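Local structure of holo-[acyl-carrier-protein] synthase (Neisseria meningitidis FAM18, 5SUV) at residues K14-L19 with N48-R53; K62-G67 with K97-Q102; T66-A71 with R75-G80. The protein belongs to the 4'-phosphopantetheinyl transferase superfamily and forms a three-chain assembly that holds coenzyme A in pockets between neighbouring subunits. One frame throughout, in Å; residues are numbered along the deposited sequence.

Interaction 1. Residues K14-L19 with N48-R53; sequences KRIIRL and NYLAKR. With COA (coenzyme A), chain F.
Ile16 lays both branches of its side chain over Leu50 and Ala51, joining helix 13-23 to helix 46-63 in a buried helix-helix contact of the 4'-phosphopantetheinyl transferase fold. The alanine side chain is consistent with so close an approach: the CA atoms of Ile16 and Ala51 are 6.3 Å apart. With CG1 of Ile16 beside its backbone N (chi1 -62°), that branch reaches Ala51, its CG1 lying 3.8 Å from Ala51 CB. The chain then bends onward, so that CD1 of Ile16 rests 3.9 Å from the CA of Ala51, against the helix backbone itself. CG2, the other branch of Ile16, takes the neighbouring residue and meets Leu50 CB at 4.0 Å. No hydrogen bond passes between the segments. Phe27 of helix 25-31 touches both Ile16 and Leu50, adding a third helix to this apolar junction, and Val47 also packs on Ile16.

Other side chains of the two helices turn to further partners. Arg15 makes a salt bridge to Glu114 of the second subunit. Lys52, a residue of the coenzyme A pocket, extends its chain toward the ligand's 3'-phosphate, although the exact place of NZ is doubtful. One turn apart within 48-53, NH1 of Arg53 lies 3.3 Å above the ring plane of Tyr49, displaced toward the rim.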
loop_
_atom_site.group_PDB
_atom_site.type_symbol
_atom_site.label_atom_id
_atom_site.label_comp_id
_atom_site.label_asym_id
_atom_site.label_seq_id
_atom_site.Cartn_x
_atom_site.Cartn_y
_atom_site.Cartn_z
ATOM N N LYS A 14 10.507 -15.003 -6.666
ATOM C CA LYS A 14 10.835 -15.858 -7.802
ATOM C C LYS A 14 11.313 -15.031 -8.988
ATOM O O LYS A 14 12.195 -15.464 -9.738
ATOM C CB LYS A 14 9.624 -16.707 -8.189
ATOM C CG LYS A 14 9.236 -17.741 -7.140
ATOM C CD LYS A 14 7.950 -18.468 -7.517
ATOM C CE LYS A 14 7.499 -19.417 -6.416
ATOM N NZ LYS A 14 8.542 -20.429 -6.077
ATOM N N ARG A 15 10.743 -13.839 -9.174
ATOM C CA ARG A 15 11.209 -12.962 -10.241
ATOM C C ARG A 15 12.640 -12.521 -9.987
ATOM O O ARG A 15 13.451 -12.464 -10.920
ATOM C CB ARG A 15 10.297 -11.746 -10.374
ATOM C CG ARG A 15 10.748 -10.714 -11.408
ATOM C CD ARG A 15 9.578 -9.833 -11.824
ATOM N NE ARG A 15 9.995 -8.508 -12.279
ATOM C CZ ARG A 15 9.702 -7.354 -11.676
ATOM N NH1 ARG A 15 8.969 -7.311 -10.566
ATOM N NH2 ARG A 15 10.145 -6.220 -12.198
ATOM N N ILE A 16 12.975 -12.223 -8.728
ATOM C CA ILE A 16 14.351 -11.854 -8.404
ATOM C C ILE A 16 15.284 -13.010 -8.730
ATOM O O ILE A 16 16.336 -12.821 -9.352
ATOM C CB ILE A 16 14.469 -11.429 -6.929
ATOM C CG1 ILE A 16 13.612 -10.192 -6.641
ATOM C CG2 ILE A 16 15.927 -11.142 -6.552
ATOM C CD1 ILE A 16 14.084 -8.905 -7.340
ATOM N N ILE A 17 14.901 -14.227 -8.334
ATOM C CA ILE A 17 15.711 -15.403 -8.638
ATOM C C ILE A 17 15.949 -15.510 -10.140
ATOM O O ILE A 17 17.082 -15.720 -10.591
ATOM C CB ILE A 17 15.050 -16.670 -8.068
ATOM C CG1 ILE A 17 15.067 -16.623 -6.537
ATOM C CG2 ILE A 17 15.772 -17.944 -8.562
ATOM C CD1 ILE A 17 14.263 -17.773 -5.872
ATOM N N ARG A 18 14.895 -15.351 -10.943
ATOM C CA ARG A 18 15.075 -15.390 -12.392
ATOM C C ARG A 18 16.069 -14.331 -12.843
ATOM O O ARG A 18 16.970 -14.607 -13.643
ATOM C CB ARG A 18 13.742 -15.189 -13.105
ATOM C CG ARG A 18 12.753 -16.331 -12.916
ATOM C CD ARG A 18 11.534 -16.199 -13.839
ATOM N NE ARG A 18 11.299 -14.821 -14.279
ATOM C CZ ARG A 18 11.702 -14.308 -15.443
ATOM N NH1 ARG A 18 12.369 -15.050 -16.320
ATOM N NH2 ARG A 18 11.436 -13.040 -15.737
ATOM N N LEU A 19 15.916 -13.107 -12.335
ATOM C CA LEU A 19 16.804 -12.023 -12.736
ATOM C C LEU A 19 18.245 -12.302 -12.325
ATOM O O LEU A 19 19.179 -12.026 -13.086
ATOM C CB LEU A 19 16.315 -10.701 -12.144
ATOM C CG LEU A 19 14.999 -10.170 -12.728
ATOM C CD1 LEU A 19 14.445 -9.003 -11.922
ATOM C CD2 LEU A 19 15.198 -9.743 -14.179
ATOM N N ASN A 48 15.843 -11.984 -0.612
ATOM C CA ASN A 48 14.936 -11.077 0.085
ATOM C C ASN A 48 15.525 -9.673 0.166
ATOM O O ASN A 48 14.795 -8.676 0.101
ATOM C CB ASN A 48 14.643 -11.629 1.484
ATOM C CG ASN A 48 13.660 -10.773 2.268
ATOM O OD1 ASN A 48 14.049 -9.805 2.925
ATOM N ND2 ASN A 48 12.377 -11.142 2.220
ATOM N N TYR A 49 16.845 -9.580 0.313
ATOM C CA TYR A 49 17.513 -8.284 0.337
ATOM C C TYR A 49 17.327 -7.551 -0.985
ATOM O O TYR A 49 16.856 -6.409 -1.011
ATOM C CB TYR A 49 18.996 -8.496 0.647
ATOM C CG TYR A 49 19.814 -7.230 0.764
ATOM C CD1 TYR A 49 20.339 -6.615 -0.367
ATOM C CD2 TYR A 49 20.080 -6.663 2.002
ATOM C CE1 TYR A 49 21.094 -5.465 -0.271
ATOM C CE2 TYR A 49 20.845 -5.508 2.109
ATOM C CZ TYR A 49 21.346 -4.912 0.970
ATOM O OH TYR A 49 22.105 -3.759 1.063
ATOM N N LEU A 50 17.684 -8.197 -2.100
ATOM C CA LEU A 50 17.500 -7.571 -3.408
ATOM C C LEU A 50 16.038 -7.244 -3.667
ATOM O O LEU A 50 15.724 -6.193 -4.234
ATOM C CB LEU A 50 18.027 -8.481 -4.517
ATOM C CG LEU A 50 19.519 -8.501 -4.812
ATOM C CD1 LEU A 50 19.817 -9.577 -5.839
ATOM C CD2 LEU A 50 19.971 -7.149 -5.312
ATOM N N ALA A 51 15.125 -8.144 -3.282
ATOM C CA ALA A 51 13.710 -7.914 -3.547
ATOM C C ALA A 51 13.215 -6.652 -2.851
ATOM O O ALA A 51 12.504 -5.842 -3.448
ATOM C CB ALA A 51 12.892 -9.128 -3.100
ATOM N N LYS A 52 13.565 -6.482 -1.574
ATOM C CA LYS A 52 13.120 -5.311 -0.819
ATOM C C LYS A 52 13.692 -4.028 -1.408
ATOM O O LYS A 52 12.980 -3.024 -1.546
ATOM C CB LYS A 52 13.532 -5.440 0.649
ATOM C CG LYS A 52 12.679 -6.445 1.439
ATOM C CD LYS A 52 13.014 -6.460 2.919
ATOM C CE LYS A 52 12.133 -7.466 3.664
ATOM N NZ LYS A 52 12.528 -7.623 5.088
ATOM N N ARG A 53 14.974 -4.042 -1.761
ATOM C CA ARG A 53 15.576 -2.859 -2.370
ATOM C C ARG A 53 14.923 -2.549 -3.709
ATOM O O ARG A 53 14.586 -1.396 -3.992
ATOM C CB ARG A 53 17.091 -3.053 -2.531
ATOM C CG ARG A 53 17.860 -3.303 -1.244
ATOM C CD ARG A 53 17.463 -2.347 -0.147
ATOM N NE ARG A 53 18.439 -2.279 0.947
ATOM C CZ ARG A 53 18.544 -3.169 1.928
ATOM N NH1 ARG A 53 17.751 -4.231 1.969
ATOM N NH2 ARG A 53 19.447 -2.999 2.875
HETATM N N1A COA F . 9.189 0.540 12.272
HETATM C C2A COA F . 8.774 0.445 11.002
HETATM N N3A COA F . 9.021 -0.524 10.164
HETATM C C4A COA F . 9.823 -1.570 10.673
HETATM C C5A COA F . 10.359 -1.606 11.994
HETATM C C6A COA F . 9.992 -0.502 12.752
HETATM N N6A COA F . 10.414 -0.421 13.990
HETATM N N7A COA F . 11.032 -2.649 12.219
HETATM C C8A COA F . 10.980 -3.286 11.080
HETATM N N9A COA F . 10.257 -2.681 10.119
HETATM C C1B COA F . 10.041 -3.125 8.794
HETATM C C2B COA F . 11.445 -3.367 8.039
HETATM O O2B COA F . 11.494 -2.797 6.785
HETATM C C3B COA F . 11.375 -4.887 7.915
HETATM O O3B COA F . 11.956 -5.369 6.811
HETATM P P3B COA F . 13.663 -4.886 6.612
HETATM O O7A COA F . 13.972 -5.988 5.805
HETATM O O8A COA F . 13.550 -3.577 5.942
HETATM O O9A COA F . 14.076 -4.862 8.020
HETATM C C4B COA F . 9.840 -5.032 7.815
HETATM O O4B COA F . 9.385 -4.295 8.885
HETATM C C5B COA F . 9.392 -6.449 7.935
HETATM O O5B COA F . 7.994 -6.447 7.635
HETATM P P1A COA F . 7.224 -7.717 8.173
HETATM O O1A COA F . 7.801 -8.971 7.634
HETATM O O2A COA F . 5.774 -7.394 8.192
HETATM O O3A COA F . 7.777 -7.782 9.705
HETATM P P2A COA F . 7.246 -8.941 10.558
HETATM O O4A COA F . 5.842 -9.143 10.411
HETATM O O5A COA F . 8.161 -10.146 10.629
HETATM O O6A COA F . 7.399 -8.250 12.045
HETATM C CBP COA F . 6.919 -6.311 13.265
HETATM C CCP COA F . 6.583 -7.146 12.078
HETATM C CDP COA F . 8.090 -5.548 12.904
HETATM C CEP COA F . 5.810 -5.332 13.542
HETATM C CAP COA F . 7.183 -7.138 14.562
HETATM O OAP COA F . 7.396 -6.319 15.647
HETATM C C9P COA F . 6.015 -8.049 14.990
HETATM O O9P COA F . 5.081 -7.551 15.600
HETATM N N8P COA F . 6.086 -9.450 14.721
HETATM C C7P COA F . 4.989 -10.406 15.103
HETATM C C6P COA F . 4.261 -9.998 16.368
HETATM C C5P COA F . 3.916 -11.216 17.209
HETATM O O5P COA F . 4.078 -11.215 18.383
HETATM N N4P COA F . 3.374 -12.345 16.599
HETATM C C3P COA F . 3.052 -13.516 17.414
HETATM C C2P COA F . 1.639 -13.477 17.937
HETATM S S1P COA F . 1.577 -13.053 19.728
#

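Interaction 2. Residues K62-G67 with K97-Q102; sequences KAVGTG and KWLEEQ. With COA (coenzyme A), chain D.
The turn that presses Val64 and Thr66 against Trp98 of helix 93-102 starts at Lys62, whose extended chain runs the other way, along coenzyme A. Four acceptors surround Lys62 NZ within hydrogen-bonding distance, ligand O5B and O2A (both 3.0 Å), Thr8 O, and Met111 O of the second subunit, so at least one hydrogen is probably shared. Val64 is the first residue after helix 46-63 to leave helical geometry. Its CB comes within 3.8 Å of Trp98 CZ3, its carbonyl O lies at the indole edge near the ring plane, and its CG1 meets Leu99 CD2 at 4.2 Å. Gly65, with positive phi, is the C' residue of a Schellman motif, and its O accepts a bond from adenine N6A at 3.1 Å (163°). Thr66 brings CG2 obliquely to the indole, 3.9 Å from Trp98 CZ2, while its OG1 bonds to Gly67 O at 2.7 Å on a lone pair in the carbonyl plane. Trp98, its CG opposite the backbone N (chi1 -176°), holds its six-membered ring against Val64 and Thr66. No hydrogen bond joins the turn to helix 93-102, met mainly through apolar atoms; the Gly65 carbonyl serves the adenine amino group, consistent with a part in recognising the base.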
loop_
_atom_site.group_PDB
_atom_site.type_symbol
_atom_site.label_atom_id
_atom_site.label_comp_id
_atom_site.label_asym_id
_atom_site.label_seq_id
_atom_site.Cartn_x
_atom_site.Cartn_y
_atom_site.Cartn_z
ATOM N N LYS A 62 8.209 5.958 -8.423
ATOM C CA LYS A 62 6.825 6.297 -8.698
ATOM C C LYS A 62 6.352 7.455 -7.829
ATOM O O LYS A 62 5.602 8.318 -8.288
ATOM C CB LYS A 62 5.954 5.080 -8.457
ATOM C CG LYS A 62 6.175 3.939 -9.430
ATOM C CD LYS A 62 5.252 2.799 -9.089
ATOM C CE LYS A 62 5.577 1.598 -9.908
ATOM N NZ LYS A 62 4.820 0.424 -9.461
ATOM N N ALA A 63 6.732 7.449 -6.554
ATOM C CA ALA A 63 6.263 8.478 -5.638
ATOM C C ALA A 63 6.766 9.864 -6.017
ATOM O O ALA A 63 6.151 10.860 -5.637
ATOM C CB ALA A 63 6.708 8.143 -4.212
ATOM N N VAL A 64 7.903 9.957 -6.707
ATOM C CA VAL A 64 8.380 11.251 -7.165
ATOM C C VAL A 64 7.982 11.509 -8.614
ATOM O O VAL A 64 8.400 12.512 -9.206
ATOM C CB VAL A 64 9.898 11.424 -6.935
ATOM C CG1 VAL A 64 10.233 11.302 -5.449
ATOM C CG2 VAL A 64 10.733 10.423 -7.710
ATOM N N GLY A 65 7.140 10.653 -9.184
ATOM C CA GLY A 65 6.449 10.990 -10.413
ATOM C C GLY A 65 7.226 10.788 -11.693
ATOM O O GLY A 65 6.724 11.158 -12.760
ATOM N N THR A 66 8.413 10.180 -11.632
ATOM C CA THR A 66 9.294 10.102 -12.781
ATOM C C THR A 66 9.527 8.700 -13.299
ATOM O O THR A 66 9.899 8.553 -14.463
ATOM C CB THR A 66 10.670 10.688 -12.430
ATOM O OG1 THR A 66 11.200 9.980 -11.310
ATOM C CG2 THR A 66 10.560 12.145 -12.089
ATOM N N GLY A 67 9.366 7.684 -12.467
ATOM C CA GLY A 67 9.900 6.387 -12.760
ATOM C C GLY A 67 11.409 6.504 -12.690
ATOM O O GLY A 67 11.963 7.533 -12.274
ATOM N N LYS A 97 20.099 16.654 -4.448
ATOM C CA LYS A 97 19.959 17.972 -5.062
ATOM C C LYS A 97 18.632 18.096 -5.809
ATOM O O LYS A 97 17.923 19.096 -5.669
ATOM C CB LYS A 97 21.140 18.231 -5.998
ATOM C CG LYS A 97 21.087 19.602 -6.663
ATOM C CD LYS A 97 22.180 19.777 -7.697
ATOM C CE LYS A 97 22.160 21.178 -8.292
ATOM N NZ LYS A 97 22.431 22.214 -7.263
ATOM N N TRP A 98 18.264 17.074 -6.587
ATOM C CA TRP A 98 16.998 17.132 -7.313
ATOM C C TRP A 98 15.819 17.214 -6.346
ATOM O O TRP A 98 14.908 18.024 -6.535
ATOM C CB TRP A 98 16.850 15.915 -8.229
ATOM C CG TRP A 98 15.605 15.922 -9.100
ATOM C CD1 TRP A 98 15.432 16.592 -10.271
ATOM C CD2 TRP A 98 14.388 15.211 -8.863
ATOM N NE1 TRP A 98 14.177 16.352 -10.782
ATOM C CE2 TRP A 98 13.514 15.505 -9.930
ATOM C CE3 TRP A 98 13.947 14.366 -7.847
ATOM C CZ2 TRP A 98 12.219 14.969 -10.009
ATOM C CZ3 TRP A 98 12.671 13.847 -7.925
ATOM C CH2 TRP A 98 11.828 14.147 -8.996
ATOM N N LEU A 99 15.824 16.400 -5.290
ATOM C CA LEU A 99 14.729 16.449 -4.330
ATOM C C LEU A 99 14.586 17.854 -3.760
ATOM O O LEU A 99 13.466 18.369 -3.637
ATOM C CB LEU A 99 14.957 15.427 -3.216
ATOM C CG LEU A 99 14.872 13.956 -3.658
ATOM C CD1 LEU A 99 15.374 13.028 -2.549
ATOM C CD2 LEU A 99 13.462 13.578 -4.049
ATOM N N GLU A 100 15.711 18.492 -3.443
ATOM C CA GLU A 100 15.688 19.850 -2.902
ATOM C C GLU A 100 15.130 20.835 -3.920
ATOM O O GLU A 100 14.311 21.694 -3.570
ATOM C CB GLU A 100 17.100 20.265 -2.466
ATOM C CG GLU A 100 17.127 21.530 -1.622
ATOM C CD GLU A 100 18.498 21.835 -1.045
ATOM O OE1 GLU A 100 19.513 21.407 -1.638
ATOM O OE2 GLU A 100 18.557 22.504 0.009
ATOM N N GLU A 101 15.566 20.731 -5.182
ATOM C CA GLU A 101 15.016 21.583 -6.237
ATOM C C GLU A 101 13.513 21.410 -6.366
ATOM O O GLU A 101 12.785 22.375 -6.626
ATOM C CB GLU A 101 15.673 21.264 -7.581
ATOM C CG GLU A 101 17.130 21.681 -7.701
ATOM C CD GLU A 101 17.773 21.215 -9.006
ATOM O OE1 GLU A 101 17.221 20.310 -9.672
ATOM O OE2 GLU A 101 18.846 21.752 -9.365
ATOM N N GLN A 102 13.033 20.180 -6.218
ATOM C CA GLN A 102 11.610 19.912 -6.366
ATOM C C GLN A 102 10.797 20.303 -5.144
ATOM O O GLN A 102 9.559 20.238 -5.205
ATOM C CB GLN A 102 11.389 18.417 -6.665
ATOM C CG GLN A 102 12.029 17.944 -7.965
ATOM C CD GLN A 102 11.530 18.742 -9.140
ATOM O OE1 GLN A 102 12.240 19.590 -9.678
ATOM N NE2 GLN A 102 10.286 18.490 -9.535
HETATM N N1A COA D . 5.393 8.025 -12.053
HETATM C C2A COA D . 4.631 7.223 -11.273
HETATM N N3A COA D . 4.126 6.041 -11.603
HETATM C C4A COA D . 4.424 5.624 -12.884
HETATM C C5A COA D . 5.210 6.348 -13.838
HETATM C C6A COA D . 5.668 7.580 -13.318
HETATM N N6A COA D . 6.365 8.362 -14.053
HETATM N N7A COA D . 5.320 5.711 -14.976
HETATM C C8A COA D . 4.629 4.616 -14.747
HETATM N N9A COA D . 4.086 4.523 -13.513
HETATM C C1B COA D . 3.216 3.464 -12.934
HETATM C C2B COA D . 1.940 3.264 -13.875
HETATM O O2B COA D . 0.779 3.266 -13.154
HETATM C C3B COA D . 2.289 1.844 -14.438
HETATM O O3B COA D . 1.242 1.097 -14.680
HETATM P P3B COA D . 0.098 1.643 -15.914
HETATM O O7A COA D . 0.894 2.145 -16.920
HETATM O O8A COA D . -0.707 2.678 -15.191
HETATM O O9A COA D . -0.558 0.391 -16.204
HETATM C C4B COA D . 3.005 1.279 -13.200
HETATM O O4B COA D . 3.885 2.272 -12.831
HETATM C C5B COA D . 3.754 -0.034 -13.435
HETATM O O5B COA D . 4.228 -0.462 -12.213
HETATM P P1A COA D . 4.778 -1.972 -12.206
HETATM O O1A COA D . 3.767 -2.851 -12.620
HETATM O O2A COA D . 5.526 -2.105 -10.918
HETATM O O3A COA D . 5.734 -1.867 -13.559
HETATM P P2A COA D . 7.309 -1.950 -13.486
HETATM O O4A COA D . 7.697 -1.934 -14.836
HETATM O O5A COA D . 7.748 -2.964 -12.470
HETATM O O6A COA D . 7.902 -0.481 -12.834
HETATM C CBP COA D . 8.597 1.712 -13.414
HETATM C CCP COA D . 7.543 0.564 -13.560
HETATM C CDP COA D . 7.858 3.001 -13.317
HETATM C CEP COA D . 9.517 1.593 -12.228
HETATM C CAP COA D . 9.401 1.682 -14.658
HETATM O OAP COA D . 8.593 1.994 -15.742
HETATM C C9P COA D . 10.545 2.648 -14.659
HETATM O O9P COA D . 10.346 3.810 -14.724
HETATM N N8P COA D . 11.837 2.170 -14.625
HETATM C C7P COA D . 12.148 0.769 -14.572
HETATM C C6P COA D . 13.257 0.496 -15.602
HETATM C C5P COA D . 14.162 -0.529 -15.020
HETATM O O5P COA D . 15.242 -0.263 -14.591
HETATM N N4P COA D . 13.714 -1.840 -14.995
HETATM C C3P COA D . 14.554 -2.870 -14.378
HETATM C C2P COA D . 15.879 -3.019 -15.075
HETATM S S1P COA D . 16.862 -4.121 -14.077
#

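Interaction 3. Residues T66-A71 with R75-G80; sequences TGIRGA and RNIGIG. With COA (coenzyme A), chain D.
A single hydrogen bond carries the polar part of this contact: Asn76 ND2 donates to Ala71 O over 3.0 Å. It is nearly straight, 165° at the hydrogen, and it reaches a lone pair in the carbonyl plane, with a C=O...N angle of 124°. The acceptor in turn lies almost exactly in the amide plane of Asn76, so the group is turned well for donation. This side chain-to-backbone bond closes the loop just before strand 77-81, and the Ala71 methyl lies beside it, 4.0 Å from Asn76 ND2.

The apolar part is looser. CD1 of Ile68 and CD1 of Ile77 meet end to end at 4.5 Å, and Phe60 of helix 46-63 and Leu95 of helix 93-102 also touch Ile77.

Contacts to coenzyme A form the third group. Ile68 N donates to carbonyl O9P at 2.9 Å, and Gly67 CA is 3.3 Å from the same oxygen. CB of Ile68 lies 3.3 Å from N8P, and rotation about CA-CB (chi1 -62°) leaves CG1 along the same pantetheine amide. The arrangement is that of a helix-to-hairpin loop lining a subunit-interface ligand pocket, to which the second subunit adds residues such as His81 and Ser112.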
loop_
_atom_site.group_PDB
_atom_site.type_symbol
_atom_site.label_atom_id
_atom_site.label_comp_id
_atom_site.label_asym_id
_atom_site.label_seq_id
_atom_site.Cartn_x
_atom_site.Cartn_y
_atom_site.Cartn_z
ATOM N N THR A 66 8.413 10.180 -11.632
ATOM C CA THR A 66 9.294 10.102 -12.781
ATOM C C THR A 66 9.527 8.700 -13.299
ATOM O O THR A 66 9.899 8.553 -14.463
ATOM C CB THR A 66 10.670 10.688 -12.430
ATOM O OG1 THR A 66 11.200 9.980 -11.310
ATOM C CG2 THR A 66 10.560 12.145 -12.089
ATOM N N GLY A 67 9.366 7.684 -12.467
ATOM C CA GLY A 67 9.900 6.387 -12.760
ATOM C C GLY A 67 11.409 6.504 -12.690
ATOM O O GLY A 67 11.963 7.533 -12.274
ATOM N N ILE A 68 12.080 5.426 -13.094
ATOM C CA ILE A 68 13.541 5.437 -13.114
ATOM C C ILE A 68 13.981 6.317 -14.272
ATOM O O ILE A 68 13.812 5.963 -15.445
ATOM C CB ILE A 68 14.123 4.026 -13.232
ATOM C CG1 ILE A 68 13.720 3.178 -12.023
ATOM C CG2 ILE A 68 15.654 4.079 -13.382
ATOM C CD1 ILE A 68 14.321 3.667 -10.672
ATOM N N ARG A 69 14.584 7.453 -13.949
ATOM C CA ARG A 69 14.807 8.499 -14.930
ATOM C C ARG A 69 15.836 9.451 -14.347
ATOM O O ARG A 69 15.714 9.848 -13.187
ATOM C CB ARG A 69 13.495 9.238 -15.234
ATOM C CG ARG A 69 13.587 10.339 -16.271
ATOM C CD ARG A 69 12.275 11.122 -16.365
ATOM N NE ARG A 69 12.303 12.098 -17.453
ATOM C CZ ARG A 69 11.917 11.848 -18.702
ATOM N NH1 ARG A 69 11.453 10.647 -19.041
ATOM N NH2 ARG A 69 11.991 12.805 -19.616
ATOM N N GLY A 70 16.840 9.806 -15.138
ATOM C CA GLY A 70 17.789 10.805 -14.680
ATOM C C GLY A 70 18.402 10.429 -13.351
ATOM O O GLY A 70 18.812 9.289 -13.133
ATOM N N ALA A 71 18.408 11.382 -12.416
ATOM C CA ALA A 71 19.031 11.134 -11.124
ATOM C C ALA A 71 18.185 10.234 -10.249
ATOM O O ALA A 71 18.686 9.727 -9.244
ATOM C CB ALA A 71 19.292 12.457 -10.395
ATOM N N ARG A 75 20.891 3.425 -8.556
ATOM C CA ARG A 75 22.177 3.649 -7.908
ATOM C C ARG A 75 22.203 4.895 -7.033
ATOM O O ARG A 75 23.177 5.070 -6.282
ATOM C CB ARG A 75 23.297 3.754 -8.942
ATOM C CG ARG A 75 23.706 2.431 -9.539
ATOM C CD ARG A 75 24.979 2.584 -10.348
ATOM N NE ARG A 75 25.394 1.321 -10.947
ATOM C CZ ARG A 75 24.923 0.838 -12.094
ATOM N NH1 ARG A 75 24.006 1.506 -12.784
ATOM N NH2 ARG A 75 25.368 -0.321 -12.554
ATOM N N ASN A 76 21.147 5.718 -7.070
ATOM C CA ASN A 76 21.032 6.890 -6.216
ATOM C C ASN A 76 20.011 6.726 -5.101
ATOM O O ASN A 76 19.954 7.582 -4.214
ATOM C CB ASN A 76 20.654 8.139 -7.040
ATOM C CG ASN A 76 21.867 8.821 -7.676
ATOM O OD1 ASN A 76 23.014 8.589 -7.278
ATOM N ND2 ASN A 76 21.616 9.638 -8.683
ATOM N N ILE A 77 19.204 5.668 -5.114
ATOM C CA ILE A 77 18.151 5.467 -4.120
ATOM C C ILE A 77 18.610 4.344 -3.195
ATOM O O ILE A 77 18.542 3.167 -3.560
ATOM C CB ILE A 77 16.814 5.106 -4.765
ATOM C CG1 ILE A 77 16.344 6.159 -5.775
ATOM C CG2 ILE A 77 15.777 4.875 -3.672
ATOM C CD1 ILE A 77 15.319 5.592 -6.746
ATOM N N GLY A 78 19.040 4.696 -1.985
ATOM C CA GLY A 78 19.532 3.733 -1.017
ATOM C C GLY A 78 18.540 3.510 0.112
ATOM O O GLY A 78 17.758 4.398 0.454
ATOM N N ILE A 79 18.571 2.312 0.692
ATOM C CA ILE A 79 17.735 1.982 1.839
ATOM C C ILE A 79 18.640 1.720 3.038
ATOM O O ILE A 79 19.570 0.905 2.960
ATOM C CB ILE A 79 16.815 0.773 1.554
ATOM C CG1 ILE A 79 15.709 1.153 0.566
ATOM C CG2 ILE A 79 16.159 0.290 2.824
ATOM C CD1 ILE A 79 16.131 1.212 -0.885
ATOM N N GLY A 80 18.383 2.437 4.133
ATOM C CA GLY A 80 18.963 2.149 5.431
ATOM C C GLY A 80 17.890 1.900 6.470
ATOM O O GLY A 80 16.715 1.787 6.118
HETATM N N1A COA D . 5.393 8.025 -12.053
HETATM C C2A COA D . 4.631 7.223 -11.273
HETATM N N3A COA D . 4.126 6.041 -11.603
HETATM C C4A COA D . 4.424 5.624 -12.884
HETATM C C5A COA D . 5.210 6.348 -13.838
HETATM C C6A COA D . 5.668 7.580 -13.318
HETATM N N6A COA D . 6.365 8.362 -14.053
HETATM N N7A COA D . 5.320 5.711 -14.976
HETATM C C8A COA D . 4.629 4.616 -14.747
HETATM N N9A COA D . 4.086 4.523 -13.513
HETATM C C1B COA D . 3.216 3.464 -12.934
HETATM C C2B COA D . 1.940 3.264 -13.875
HETATM O O2B COA D . 0.779 3.266 -13.154
HETATM C C3B COA D . 2.289 1.844 -14.438
HETATM O O3B COA D . 1.242 1.097 -14.680
HETATM P P3B COA D . 0.098 1.643 -15.914
HETATM O O7A COA D . 0.894 2.145 -16.920
HETATM O O8A COA D . -0.707 2.678 -15.191
HETATM O O9A COA D . -0.558 0.391 -16.204
HETATM C C4B COA D . 3.005 1.279 -13.200
HETATM O O4B COA D . 3.885 2.272 -12.831
HETATM C C5B COA D . 3.754 -0.034 -13.435
HETATM O O5B COA D . 4.228 -0.462 -12.213
HETATM P P1A COA D . 4.778 -1.972 -12.206
HETATM O O1A COA D . 3.767 -2.851 -12.620
HETATM O O2A COA D . 5.526 -2.105 -10.918
HETATM O O3A COA D . 5.734 -1.867 -13.559
HETATM P P2A COA D . 7.309 -1.950 -13.486
HETATM O O4A COA D . 7.697 -1.934 -14.836
HETATM O O5A COA D . 7.748 -2.964 -12.470
HETATM O O6A COA D . 7.902 -0.481 -12.834
HETATM C CBP COA D . 8.597 1.712 -13.414
HETATM C CCP COA D . 7.543 0.564 -13.560
HETATM C CDP COA D . 7.858 3.001 -13.317
HETATM C CEP COA D . 9.517 1.593 -12.228
HETATM C CAP COA D . 9.401 1.682 -14.658
HETATM O OAP COA D . 8.593 1.994 -15.742
HETATM C C9P COA D . 10.545 2.648 -14.659
HETATM O O9P COA D . 10.346 3.810 -14.724
HETATM N N8P COA D . 11.837 2.170 -14.625
HETATM C C7P COA D . 12.148 0.769 -14.572
HETATM C C6P COA D . 13.257 0.496 -15.602
HETATM C C5P COA D . 14.162 -0.529 -15.020
HETATM O O5P COA D . 15.242 -0.263 -14.591
HETATM N N4P COA D . 13.714 -1.840 -14.995
HETATM C C3P COA D . 14.554 -2.870 -14.378
HETATM C C2P COA D . 15.879 -3.019 -15.075
HETATM S S1P COA D . 16.862 -4.121 -14.077
#

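In the fold
Interactions 1 and 2 both use helix 46-63, and interaction 3 lies in the chain that follows it. Interaction 1 packs the helix's earlier turns, interaction 2 forms at its C-terminal end, and interaction 3 follows in the loop leading to strand 77-81. Interactions 1 and 2 lie on opposite sides of the chain's centre, with centres about 25 Å apart, whereas interactions 2 and 3 share Thr66 and Gly67 and have centres only about 9 Å apart. These two meet the same coenzyme A, one at adenine and phosphate, the other at pantetheine. Interaction 1 borders a different coenzyme A through Lys52. It nevertheless touches interaction 3, where Arg53 NE lies 3.5 Å from Ile79 CB. This chain therefore contributes to two coenzyme A pockets, and the other copies probably do likewise.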